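Local coordinates for protein acetyltransferase (Brucella abortus str. 2308 A, PDB 4ZBG) that probably transfers an acetyl group from acetyl-CoA, which it binds, to an acceptor amine, as a member of the GNAT family of N-acetyltransferases, at residues T54-A59 against L66-F71. Sequence-based numbering, arbitrary orientation.
Sequences TLSLVA and LGHIAF
His68 reaches diagonally across an antiparallel strand pair to Ser56. Its CB and CG pass beside Leu57 O. CG lies anti to the backbone N (chi1 171°), a torsion that swings the imidazole toward strand 55-59. His68 CD2 then comes within 3.3 Å of Leu57 O and meets Val58 CG1 near the ring plane. At the tip, His68 NE2 donates to Ser56 OG, 2.8 Å away and only 4° out of the ring plane, which helps fix the ring's rotation. Ser56 OG is gripped a second time by Glu14 OE1, a carboxylate oxygen that, if charged, may polarise the serine-histidine pair. The backbones alongside are paired regularly: Ile69 N binds Leu57 O at 3.0 Å, and Leu57 N returns a bond to Ile69 O. The other face is apolar. Leu57 CB packs on Ile69 CG2 at 3.7 Å, while Leu55 CD2 lies 4.0 Å from Phe71 CD1, the two side chains running side by side and touching helix 100-114 at Gln111 and Leu112. Classic beta bulges mark both ends, Thr54 and Leu55 opposite Phe71, Leu66 and Gly67 opposite Ala59. The pairing exemplifies the antiparallel hairpin in the central sheet of the GNAT fold, here one face packed against a helix.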
loop_
_atom_site.group_PDB
_atom_site.type_symbol
_atom_site.label_atom_id
_atom_site.label_comp_id
_atom_site.label_asym_id
_atom_site.label_seq_id
_atom_site.Cartn_x
_atom_site.Cartn_y
_atom_site.Cartn_z
ATOM N N THR A 54 2.584 8.785 1.146
ATOM C CA THR A 54 2.415 9.443 -0.138
ATOM C C THR A 54 0.986 9.338 -0.628
ATOM O O THR A 54 0.403 10.312 -1.112
ATOM C CB THR A 54 3.330 8.804 -1.179
ATOM O OG1 THR A 54 4.676 8.832 -0.696
ATOM C CG2 THR A 54 3.245 9.555 -2.497
ATOM N N LEU A 55 0.431 8.142 -0.503
ATOM C CA LEU A 55 -0.923 7.887 -0.941
ATOM C C LEU A 55 -1.553 6.882 0.002
ATOM O O LEU A 55 -0.932 5.875 0.351
ATOM C CB LEU A 55 -0.914 7.358 -2.377
ATOM C CG LEU A 55 -2.283 7.100 -2.993
ATOM C CD1 LEU A 55 -3.095 8.371 -3.087
ATOM C CD2 LEU A 55 -2.109 6.477 -4.365
ATOM N N SER A 56 -2.785 7.162 0.416
ATOM C CA SER A 56 -3.490 6.309 1.355
ATOM C C SER A 56 -4.931 6.267 0.893
ATOM O O SER A 56 -5.615 7.294 0.900
ATOM C CB SER A 56 -3.397 6.900 2.756
ATOM O OG SER A 56 -4.129 6.120 3.685
ATOM N N LEU A 57 -5.374 5.092 0.443
ATOM C CA LEU A 57 -6.728 4.934 -0.079
ATOM C C LEU A 57 -7.505 3.978 0.791
ATOM O O LEU A 57 -6.949 3.009 1.315
ATOM C CB LEU A 57 -6.715 4.370 -1.499
ATOM C CG LEU A 57 -5.951 5.133 -2.576
ATOM C CD1 LEU A 57 -6.075 4.409 -3.909
ATOM C CD2 LEU A 57 -6.436 6.566 -2.688
ATOM N N VAL A 58 -8.801 4.244 0.914
ATOM C CA VAL A 58 -9.717 3.336 1.586
ATOM C C VAL A 58 -10.807 2.880 0.630
ATOM O O VAL A 58 -11.216 3.616 -0.272
ATOM C CB VAL A 58 -10.334 3.950 2.856
ATOM C CG1 VAL A 58 -9.269 4.191 3.913
ATOM C CG2 VAL A 58 -11.113 5.227 2.523
ATOM N N ALA A 59 -11.267 1.652 0.840
ATOM C CA ALA A 59 -12.487 1.147 0.239
ATOM C C ALA A 59 -13.556 1.268 1.315
ATOM O O ALA A 59 -13.402 0.725 2.407
ATOM C CB ALA A 59 -12.315 -0.296 -0.159
ATOM N N LEU A 66 -13.614 -0.918 4.525
ATOM C CA LEU A 66 -13.452 -2.348 4.281
ATOM C C LEU A 66 -12.010 -2.731 3.983
ATOM O O LEU A 66 -11.636 -3.887 4.127
ATOM C CB LEU A 66 -14.307 -2.785 3.098
ATOM C CG LEU A 66 -15.810 -2.561 3.189
ATOM C CD1 LEU A 66 -16.452 -3.175 1.963
ATOM C CD2 LEU A 66 -16.383 -3.163 4.467
ATOM N N GLY A 67 -11.220 -1.768 3.526
ATOM C CA GLY A 67 -9.862 -2.047 3.118
ATOM C C GLY A 67 -9.080 -0.770 3.012
ATOM O O GLY A 67 -9.663 0.314 2.926
ATOM N N HIS A 68 -7.761 -0.909 3.014
ATOM C CA HIS A 68 -6.860 0.225 3.012
ATOM C C HIS A 68 -5.574 -0.143 2.278
ATOM O O HIS A 68 -5.138 -1.299 2.301
ATOM C CB HIS A 68 -6.521 0.640 4.446
ATOM C CG HIS A 68 -5.443 1.668 4.513
ATOM N ND1 HIS A 68 -4.140 1.363 4.847
ATOM C CD2 HIS A 68 -5.465 2.990 4.225
ATOM C CE1 HIS A 68 -3.409 2.461 4.778
ATOM N NE2 HIS A 68 -4.192 3.461 4.406
ATOM N N ILE A 69 -4.956 0.847 1.638
ATOM C CA ILE A 69 -3.640 0.662 1.038
ATOM C C ILE A 69 -2.765 1.885 1.284
ATOM O O ILE A 69 -3.244 3.019 1.187
ATOM C CB ILE A 69 -3.750 0.296 -0.453
ATOM C CG1 ILE A 69 -2.380 -0.053 -1.044
ATOM C CG2 ILE A 69 -4.420 1.424 -1.237
ATOM C CD1 ILE A 69 -2.504 -0.715 -2.391
ATOM N N ALA A 70 -1.493 1.635 1.594
ATOM C CA ALA A 70 -0.485 2.673 1.765
ATOM C C ALA A 70 0.594 2.588 0.692
ATOM O O ALA A 70 1.003 1.491 0.304
ATOM C CB ALA A 70 0.172 2.543 3.131
ATOM N N PHE A 71 1.064 3.753 0.255
ATOM C CA PHE A 71 2.267 3.874 -0.554
ATOM C C PHE A 71 3.172 4.909 0.082
ATOM O O PHE A 71 2.689 5.887 0.646
ATOM C CB PHE A 71 1.940 4.338 -1.967
ATOM C CG PHE A 71 1.094 3.387 -2.747
ATOM C CD1 PHE A 71 -0.285 3.385 -2.613
ATOM C CD2 PHE A 71 1.677 2.515 -3.652
ATOM C CE1 PHE A 71 -1.062 2.521 -3.353
ATOM C CE2 PHE A 71 0.909 1.648 -4.405
ATOM C CZ PHE A 71 -0.463 1.646 -4.256
#